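Local coordinates for protein 3-carboxy-cis,cis-muconate cycloisomerase (Acinetobacter calcoaceticus, PDB 1Q5N) that belongs to the fumarase/aspartase superfamily of lyase-like enzymes, built largely from long helices and assembled here as a four-chain protein, at residues I20-E34 with I113-A125. Sequence-based numbering, arbitrary orientation.
Sequences IFSDRALVSYMVEAE and ILDTACILQCRDA
Ala117 and Tyr29 meet where the axes of segments 23-34 and 113-125 approach to 8.5 Å, at 114° between their N-to-C directions. Ala117 CB touches Tyr29 CB at 3.8 Å and also meets Met30 CG; a small residue at the crossing is consistent with the CA atoms of Tyr29 and Ala117 lying 5.1 Å apart. Tyr29 is a knob in the hole formed by Ala117, Leu120, Gln121 and Asp124. With CG anti to its own carbonyl carbon (chi1 -72°), its ring lies with one face over the backbone at Gln121, while Tyr29 CD1 rests on Leu120 CB (3.6 Å). Met30, bent at chi3, brings CE against Leu114 CD2 (3.6 Å) and Ile113 CG2.

Farther out, Tyr29 OH donates a very short hydrogen bond to Asp124 OD2 (2.5 Å), which lies in the ring plane. The extended Gln121 side chain reaches the Ile20-Phe21 backbone just before helix 23-43, where its NE2 donates to Ile20 O (2.9 Å) and to a water that in turn donates to Phe21 O; together they would hold the amide's orientation.

This packing ties helix 23-43, near the N-terminal end of the chain, to the long core helix 110-146. Phe335 of helix 323-351 meets the Phe21 ring, and helix 82-94 packs on Met30 through Ala82 and Phe85.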
ATOM      1  N   ILE A  20     -13.052  21.511  -8.402  1.00 36.30           N
ATOM      2  CA  ILE A  20     -11.852  21.709  -9.190  1.00 36.57           C
ATOM      3  C   ILE A  20     -11.479  20.451  -9.992  1.00 36.75           C
ATOM      4  O   ILE A  20     -10.938  20.566 -11.100  1.00 37.31           O
ATOM      5  CB  ILE A  20     -10.656  22.157  -8.294  1.00 37.86           C
ATOM      6  CG1 ILE A  20     -10.856  23.625  -7.898  1.00 39.19           C
ATOM      7  CG2 ILE A  20      -9.312  22.021  -9.024  1.00 36.26           C
ATOM      8  CD1 ILE A  20      -9.921  24.065  -6.790  1.00 40.84           C
ATOM      9  N   PHE A  21     -11.801  19.269  -9.452  1.00 35.43           N
ATOM     10  CA  PHE A  21     -11.499  17.981 -10.101  1.00 34.09           C
ATOM     11  C   PHE A  21     -12.654  17.319 -10.811  1.00 33.68           C
ATOM     12  O   PHE A  21     -12.560  16.161 -11.228  1.00 35.75           O
ATOM     13  CB  PHE A  21     -10.871  17.007  -9.082  1.00 32.60           C
ATOM     14  CG  PHE A  21      -9.443  17.386  -8.689  1.00 32.30           C
ATOM     15  CD1 PHE A  21      -8.373  17.143  -9.558  1.00 31.46           C
ATOM     16  CD2 PHE A  21      -9.180  18.051  -7.481  1.00 31.52           C
ATOM     17  CE1 PHE A  21      -7.039  17.568  -9.235  1.00 31.02           C
ATOM     18  CE2 PHE A  21      -7.852  18.484  -7.145  1.00 30.63           C
ATOM     19  CZ  PHE A  21      -6.792  18.243  -8.020  1.00 28.94           C
ATOM     20  N   SER A  22     -13.747  18.043 -10.992  1.00 33.40           N
ATOM     21  CA  SER A  22     -14.900  17.492 -11.711  1.00 33.94           C
ATOM     22  C   SER A  22     -14.604  17.460 -13.248  1.00 35.57           C
ATOM     23  O   SER A  22     -13.695  18.149 -13.735  1.00 33.61           O
ATOM     24  CB  SER A  22     -16.117  18.366 -11.434  1.00 34.60           C
ATOM     25  OG  SER A  22     -15.977  19.634 -12.085  1.00 37.67           O
ATOM     26  N   ASP A  23     -15.354  16.660 -14.001  1.00 37.13           N
ATOM     27  CA  ASP A  23     -15.139  16.578 -15.435  1.00 39.89           C
ATOM     28  C   ASP A  23     -15.205  17.950 -16.111  1.00 41.91           C
ATOM     29  O   ASP A  23     -14.377  18.307 -16.969  1.00 40.12           O
ATOM     30  CB  ASP A  23     -16.175  15.654 -16.077  1.00 41.42           C
ATOM     31  CG  ASP A  23     -15.967  14.188 -15.706  1.00 43.66           C
ATOM     32  OD1 ASP A  23     -14.846  13.803 -15.318  1.00 44.58           O
ATOM     33  OD2 ASP A  23     -16.928  13.407 -15.802  1.00 47.10           O
ATOM     34  N   ARG A  24     -16.185  18.727 -15.672  1.00 43.54           N
ATOM     35  CA  ARG A  24     -16.429  20.035 -16.207  1.00 44.32           C
ATOM     36  C   ARG A  24     -15.254  20.980 -15.913  1.00 43.46           C
ATOM     37  O   ARG A  24     -14.780  21.673 -16.817  1.00 41.96           O
ATOM     38  CB  ARG A  24     -17.748  20.529 -15.631  1.00 49.50           C
ATOM     39  CG  ARG A  24     -18.306  21.727 -16.326  1.00 57.67           C
ATOM     40  CD  ARG A  24     -19.848  21.668 -16.455  1.00 65.13           C
ATOM     41  NE  ARG A  24     -20.302  22.880 -17.136  1.00 70.98           N
ATOM     42  CZ  ARG A  24     -19.982  24.113 -16.716  1.00 74.17           C
ATOM     43  NH1 ARG A  24     -19.221  24.274 -15.617  1.00 74.05           N
ATOM     44  NH2 ARG A  24     -20.389  25.183 -17.409  1.00 74.47           N
ATOM     45  N   ALA A  25     -14.752  21.009 -14.676  1.00 41.00           N
ATOM     46  CA  ALA A  25     -13.617  21.882 -14.441  1.00 39.75           C
ATOM     47  C   ALA A  25     -12.372  21.403 -15.200  1.00 37.99           C
ATOM     48  O   ALA A  25     -11.585  22.234 -15.695  1.00 38.49           O
ATOM     49  CB  ALA A  25     -13.296  22.012 -12.927  1.00 38.54           C
ATOM     50  N   LEU A  26     -12.188  20.085 -15.293  1.00 35.50           N
ATOM     51  CA  LEU A  26     -11.007  19.560 -15.969  1.00 35.53           C
ATOM     52  C   LEU A  26     -10.973  20.066 -17.420  1.00 35.46           C
ATOM     53  O   LEU A  26      -9.960  20.606 -17.879  1.00 32.76           O
ATOM     54  CB  LEU A  26     -10.963  18.014 -15.939  1.00 35.20           C
ATOM     55  CG  LEU A  26      -9.785  17.435 -16.766  1.00 35.53           C
ATOM     56  CD1 LEU A  26      -8.436  17.834 -16.150  1.00 33.56           C
ATOM     57  CD2 LEU A  26      -9.925  15.937 -16.880  1.00 35.78           C
ATOM     58  N   VAL A  27     -12.098  19.912 -18.124  1.00 36.49           N
ATOM     59  CA  VAL A  27     -12.199  20.388 -19.514  1.00 37.92           C
ATOM     60  C   VAL A  27     -12.020  21.923 -19.575  1.00 39.27           C
ATOM     61  O   VAL A  27     -11.449  22.447 -20.527  1.00 40.29           O
ATOM     62  CB  VAL A  27     -13.535  19.977 -20.166  1.00 38.54           C
ATOM     63  CG1 VAL A  27     -13.615  20.600 -21.576  1.00 39.75           C
ATOM     64  CG2 VAL A  27     -13.635  18.422 -20.249  1.00 36.67           C
ATOM     65  N   SER A  28     -12.466  22.632 -18.541  1.00 38.29           N
ATOM     66  CA  SER A  28     -12.294  24.071 -18.477  1.00 39.07           C
ATOM     67  C   SER A  28     -10.830  24.424 -18.470  1.00 38.27           C
ATOM     68  O   SER A  28     -10.387  25.320 -19.185  1.00 38.28           O
ATOM     69  CB  SER A  28     -12.882  24.625 -17.191  1.00 41.60           C
ATOM     70  OG  SER A  28     -13.943  25.466 -17.521  1.00 44.31           O
ATOM     71  N   TYR A  29     -10.072  23.714 -17.638  1.00 37.40           N
ATOM     72  CA  TYR A  29      -8.640  23.972 -17.518  1.00 36.60           C
ATOM     73  C   TYR A  29      -7.921  23.584 -18.809  1.00 36.51           C
ATOM     74  O   TYR A  29      -6.920  24.211 -19.178  1.00 35.17           O
ATOM     75  CB  TYR A  29      -8.040  23.197 -16.329  1.00 35.02           C
ATOM     76  CG  TYR A  29      -8.419  23.739 -14.972  1.00 36.08           C
ATOM     77  CD1 TYR A  29      -7.882  24.947 -14.517  1.00 34.30           C
ATOM     78  CD2 TYR A  29      -9.231  23.004 -14.094  1.00 36.88           C
ATOM     79  CE1 TYR A  29      -8.120  25.412 -13.230  1.00 34.32           C
ATOM     80  CE2 TYR A  29      -9.488  23.474 -12.774  1.00 36.61           C
ATOM     81  CZ  TYR A  29      -8.919  24.684 -12.359  1.00 36.30           C
ATOM     82  OH  TYR A  29      -9.137  25.196 -11.094  1.00 36.09           O
ATOM     83  N   MET A  30      -8.425  22.569 -19.503  1.00 35.86           N
ATOM     84  CA  MET A  30      -7.785  22.174 -20.768  1.00 37.70           C
ATOM     85  C   MET A  30      -7.990  23.289 -21.798  1.00 37.16           C
ATOM     86  O   MET A  30      -7.063  23.612 -22.588  1.00 35.82           O
ATOM     87  CB  MET A  30      -8.359  20.849 -21.297  1.00 38.61           C
ATOM     88  CG  MET A  30      -7.897  19.641 -20.442  1.00 41.79           C
ATOM     89  SD  MET A  30      -8.752  18.105 -20.891  1.00 43.84           S
ATOM     90  CE  MET A  30      -7.764  17.695 -22.239  1.00 43.44           C
ATOM     91  N   VAL A  31      -9.191  23.867 -21.784  1.00 36.48           N
ATOM     92  CA  VAL A  31      -9.500  24.969 -22.679  1.00 37.64           C
ATOM     93  C   VAL A  31      -8.517  26.102 -22.339  1.00 39.27           C
ATOM     94  O   VAL A  31      -7.860  26.668 -23.225  1.00 38.76           O
ATOM     95  CB  VAL A  31     -10.947  25.457 -22.486  1.00 37.73           C
ATOM     96  CG1 VAL A  31     -11.144  26.852 -23.164  1.00 38.74           C
ATOM     97  CG2 VAL A  31     -11.932  24.414 -23.071  1.00 34.99           C
ATOM     98  N   GLU A  32      -8.371  26.389 -21.056  1.00 39.11           N
ATOM     99  CA  GLU A  32      -7.478  27.445 -20.647  1.00 41.66           C
ATOM    100  C   GLU A  32      -6.048  27.214 -21.159  1.00 42.59           C
ATOM    101  O   GLU A  32      -5.361  28.160 -21.599  1.00 42.13           O
ATOM    102  CB  GLU A  32      -7.494  27.531 -19.133  1.00 44.33           C
ATOM    103  CG  GLU A  32      -6.716  28.696 -18.529  1.00 49.75           C
ATOM    104  CD  GLU A  32      -6.936  28.783 -16.997  1.00 54.10           C
ATOM    105  OE1 GLU A  32      -8.020  28.344 -16.506  1.00 54.66           O
ATOM    106  OE2 GLU A  32      -6.035  29.298 -16.286  1.00 56.20           O
ATOM    107  N   ALA A  33      -5.594  25.959 -21.085  1.00 40.81           N
ATOM    108  CA  ALA A  33      -4.261  25.603 -21.574  1.00 41.04           C
ATOM    109  C   ALA A  33      -4.112  25.837 -23.114  1.00 41.31           C
ATOM    110  O   ALA A  33      -3.043  26.256 -23.591  1.00 39.12           O
ATOM    111  CB  ALA A  33      -3.955  24.139 -21.258  1.00 38.42           C
ATOM    112  N   GLU A  34      -5.165  25.505 -23.874  1.00 40.78           N
ATOM    113  CA  GLU A  34      -5.154  25.678 -25.327  1.00 42.00           C
ATOM    114  C   GLU A  34      -5.086  27.177 -25.703  1.00 42.81           C
ATOM    115  O   GLU A  34      -4.304  27.574 -26.574  1.00 42.38           O
ATOM    116  CB  GLU A  34      -6.382  25.010 -25.939  1.00 41.74           C
ATOM    117  CG  GLU A  34      -6.358  23.486 -25.893  1.00 42.21           C
ATOM    118  CD  GLU A  34      -5.326  22.863 -26.823  1.00 43.56           C
ATOM    119  OE1 GLU A  34      -4.561  23.583 -27.487  1.00 44.24           O
ATOM    120  OE2 GLU A  34      -5.276  21.634 -26.894  1.00 44.98           O
ATOM    121  N   ILE A 113      -1.207  19.108 -22.637  1.00 31.60           N
ATOM    122  CA  ILE A 113      -2.448  19.708 -22.202  1.00 32.61           C
ATOM    123  C   ILE A 113      -2.974  19.041 -20.896  1.00 32.62           C
ATOM    124  O   ILE A 113      -3.475  19.710 -20.009  1.00 32.87           O
ATOM    125  CB  ILE A 113      -3.517  19.571 -23.323  1.00 33.93           C
ATOM    126  CG1 ILE A 113      -3.025  20.238 -24.610  1.00 35.72           C
ATOM    127  CG2 ILE A 113      -4.845  20.153 -22.861  1.00 33.68           C
ATOM    128  CD1 ILE A 113      -2.559  21.676 -24.463  1.00 35.30           C
ATOM    129  N   LEU A 114      -2.865  17.721 -20.800  1.00 31.56           N
ATOM    130  CA  LEU A 114      -3.333  17.005 -19.613  1.00 30.77           C
ATOM    131  C   LEU A 114      -2.489  17.353 -18.382  1.00 30.37           C
ATOM    132  O   LEU A 114      -3.059  17.670 -17.342  1.00 30.34           O
ATOM    133  CB  LEU A 114      -3.334  15.493 -19.888  1.00 29.75           C
ATOM    134  CG  LEU A 114      -4.406  15.146 -20.951  1.00 29.12           C
ATOM    135  CD1 LEU A 114      -4.234  13.746 -21.409  1.00 29.50           C
ATOM    136  CD2 LEU A 114      -5.817  15.343 -20.402  1.00 25.78           C
ATOM    137  N   ASP A 115      -1.151  17.324 -18.498  1.00 28.83           N
ATOM    138  CA  ASP A 115      -0.299  17.677 -17.356  1.00 30.57           C
ATOM    139  C   ASP A 115      -0.443  19.166 -16.960  1.00 32.08           C
ATOM    140  O   ASP A 115      -0.388  19.518 -15.757  1.00 32.34           O
ATOM    141  CB  ASP A 115       1.186  17.427 -17.637  1.00 30.04           C
ATOM    142  CG  ASP A 115       1.567  15.973 -17.569  1.00 30.46           C
ATOM    143  OD1 ASP A 115       0.716  15.120 -17.212  1.00 29.83           O
ATOM    144  OD2 ASP A 115       2.739  15.693 -17.883  1.00 29.31           O
ATOM    145  N   THR A 116      -0.626  20.043 -17.958  1.00 31.38           N
ATOM    146  CA  THR A 116      -0.779  21.449 -17.639  1.00 30.76           C
ATOM    147  C   THR A 116      -2.125  21.659 -16.917  1.00 30.36           C
ATOM    148  O   THR A 116      -2.192  22.369 -15.924  1.00 29.02           O
ATOM    149  CB  THR A 116      -0.654  22.379 -18.924  1.00 29.75           C
ATOM    150  OG1 THR A 116       0.695  22.342 -19.425  1.00 27.49           O
ATOM    151  CG2 THR A 116      -1.036  23.819 -18.563  1.00 27.39           C
ATOM    152  N   ALA A 117      -3.188  21.022 -17.398  1.00 30.49           N
ATOM    153  CA  ALA A 117      -4.480  21.198 -16.716  1.00 32.01           C
ATOM    154  C   ALA A 117      -4.354  20.597 -15.284  1.00 32.63           C
ATOM    155  O   ALA A 117      -4.910  21.139 -14.312  1.00 32.93           O
ATOM    156  CB  ALA A 117      -5.615  20.518 -17.492  1.00 29.61           C
ATOM    157  N   CYS A 118      -3.626  19.487 -15.153  1.00 31.74           N
ATOM    158  CA  CYS A 118      -3.432  18.905 -13.832  1.00 31.56           C
ATOM    159  C   CYS A 118      -2.734  19.917 -12.892  1.00 31.07           C
ATOM    160  O   CYS A 118      -3.186  20.117 -11.758  1.00 29.71           O
ATOM    161  CB  CYS A 118      -2.598  17.622 -13.920  1.00 32.47           C
ATOM    162  SG  CYS A 118      -2.276  16.846 -12.302  1.00 36.62           S
ATOM    163  N   ILE A 119      -1.636  20.535 -13.345  1.00 30.91           N
ATOM    164  CA  ILE A 119      -0.952  21.533 -12.522  1.00 30.37           C
ATOM    165  C   ILE A 119      -1.840  22.777 -12.225  1.00 32.30           C
ATOM    166  O   ILE A 119      -1.754  23.376 -11.128  1.00 30.65           O
ATOM    167  CB  ILE A 119       0.350  21.973 -13.177  1.00 29.41           C
ATOM    168  CG1 ILE A 119       1.336  20.786 -13.158  1.00 29.66           C
ATOM    169  CG2 ILE A 119       0.914  23.193 -12.460  1.00 26.98           C
ATOM    170  CD1 ILE A 119       1.604  20.226 -11.764  1.00 27.00           C
ATOM    171  N   LEU A 120      -2.696  23.150 -13.179  1.00 30.96           N
ATOM    172  CA  LEU A 120      -3.585  24.280 -12.923  1.00 34.23           C
ATOM    173  C   LEU A 120      -4.562  23.870 -11.821  1.00 34.60           C
ATOM    174  O   LEU A 120      -4.845  24.668 -10.921  1.00 35.35           O
ATOM    175  CB  LEU A 120      -4.353  24.712 -14.184  1.00 34.42           C
ATOM    176  CG  LEU A 120      -3.476  25.364 -15.286  1.00 35.69           C
ATOM    177  CD1 LEU A 120      -4.319  25.699 -16.500  1.00 34.94           C
ATOM    178  CD2 LEU A 120      -2.807  26.615 -14.737  1.00 34.65           C
ATOM    179  N   GLN A 121      -5.072  22.633 -11.884  1.00 32.60           N
ATOM    180  CA  GLN A 121      -5.966  22.155 -10.853  1.00 31.72           C
ATOM    181  C   GLN A 121      -5.230  22.131  -9.494  1.00 31.82           C
ATOM    182  O   GLN A 121      -5.767  22.588  -8.492  1.00 32.11           O
ATOM    183  CB  GLN A 121      -6.477  20.751 -11.189  1.00 31.80           C
ATOM    184  CG  GLN A 121      -7.532  20.685 -12.292  1.00 31.67           C
ATOM    185  CD  GLN A 121      -7.871  19.237 -12.646  1.00 32.93           C
ATOM    186  OE1 GLN A 121      -6.971  18.451 -12.925  1.00 33.10           O
ATOM    187  NE2 GLN A 121      -9.165  18.875 -12.630  1.00 31.24           N
ATOM    188  N   CYS A 122      -4.012  21.600  -9.468  1.00 30.51           N
ATOM    189  CA  CYS A 122      -3.240  21.526  -8.247  1.00 31.86           C
ATOM    190  C   CYS A 122      -2.993  22.922  -7.677  1.00 33.99           C
ATOM    191  O   CYS A 122      -2.958  23.109  -6.447  1.00 33.55           O
ATOM    192  CB  CYS A 122      -1.881  20.841  -8.504  1.00 31.06           C
ATOM    193  SG  CYS A 122      -1.980  19.041  -8.822  1.00 33.29           S
ATOM    194  N   ARG A 123      -2.778  23.905  -8.559  1.00 33.84           N
ATOM    195  CA  ARG A 123      -2.537  25.232  -8.049  1.00 34.24           C
ATOM    196  C   ARG A 123      -3.754  25.725  -7.289  1.00 32.79           C
ATOM    197  O   ARG A 123      -3.635  26.259  -6.186  1.00 32.79           O
ATOM    198  CB  ARG A 123      -2.196  26.222  -9.167  1.00 35.22           C
ATOM    199  CG  ARG A 123      -1.880  27.620  -8.602  1.00 36.52           C
ATOM    200  CD  ARG A 123      -1.343  28.576  -9.679  1.00 40.09           C
ATOM    201  NE  ARG A 123      -2.238  28.735 -10.832  1.00 41.56           N
ATOM    202  CZ  ARG A 123      -1.891  29.358 -11.969  1.00 43.17           C
ATOM    203  NH1 ARG A 123      -0.662  29.885 -12.113  1.00 40.19           N
ATOM    204  NH2 ARG A 123      -2.776  29.460 -12.956  1.00 41.95           N
ATOM    205  N   ASP A 124      -4.925  25.535  -7.867  1.00 31.55           N
ATOM    206  CA  ASP A 124      -6.121  26.022  -7.229  1.00 33.06           C
ATOM    207  C   ASP A 124      -6.513  25.236  -5.959  1.00 34.66           C
ATOM    208  O   ASP A 124      -6.959  25.828  -4.973  1.00 34.28           O
ATOM    209  CB  ASP A 124      -7.290  26.034  -8.228  1.00 32.90           C
ATOM    210  CG  ASP A 124      -7.183  27.183  -9.267  1.00 35.81           C
ATOM    211  OD1 ASP A 124      -6.374  28.108  -9.058  1.00 35.78           O
ATOM    212  OD2 ASP A 124      -7.897  27.153 -10.297  1.00 36.14           O
ATOM    213  N   ALA A 125      -6.362  23.908  -5.978  1.00 33.02           N
ATOM    214  CA  ALA A 125      -6.723  23.120  -4.804  1.00 32.63           C
ATOM    215  C   ALA A 125      -5.684  23.333  -3.691  1.00 32.51           C
ATOM    216  O   ALA A 125      -6.029  23.258  -2.525  1.00 33.35           O
ATOM    217  CB  ALA A 125      -6.873  21.617  -5.182  1.00 31.93           C
TER
HETATM  218  O   HOH W   1      -9.629  15.792 -12.547  1.00 48.72           O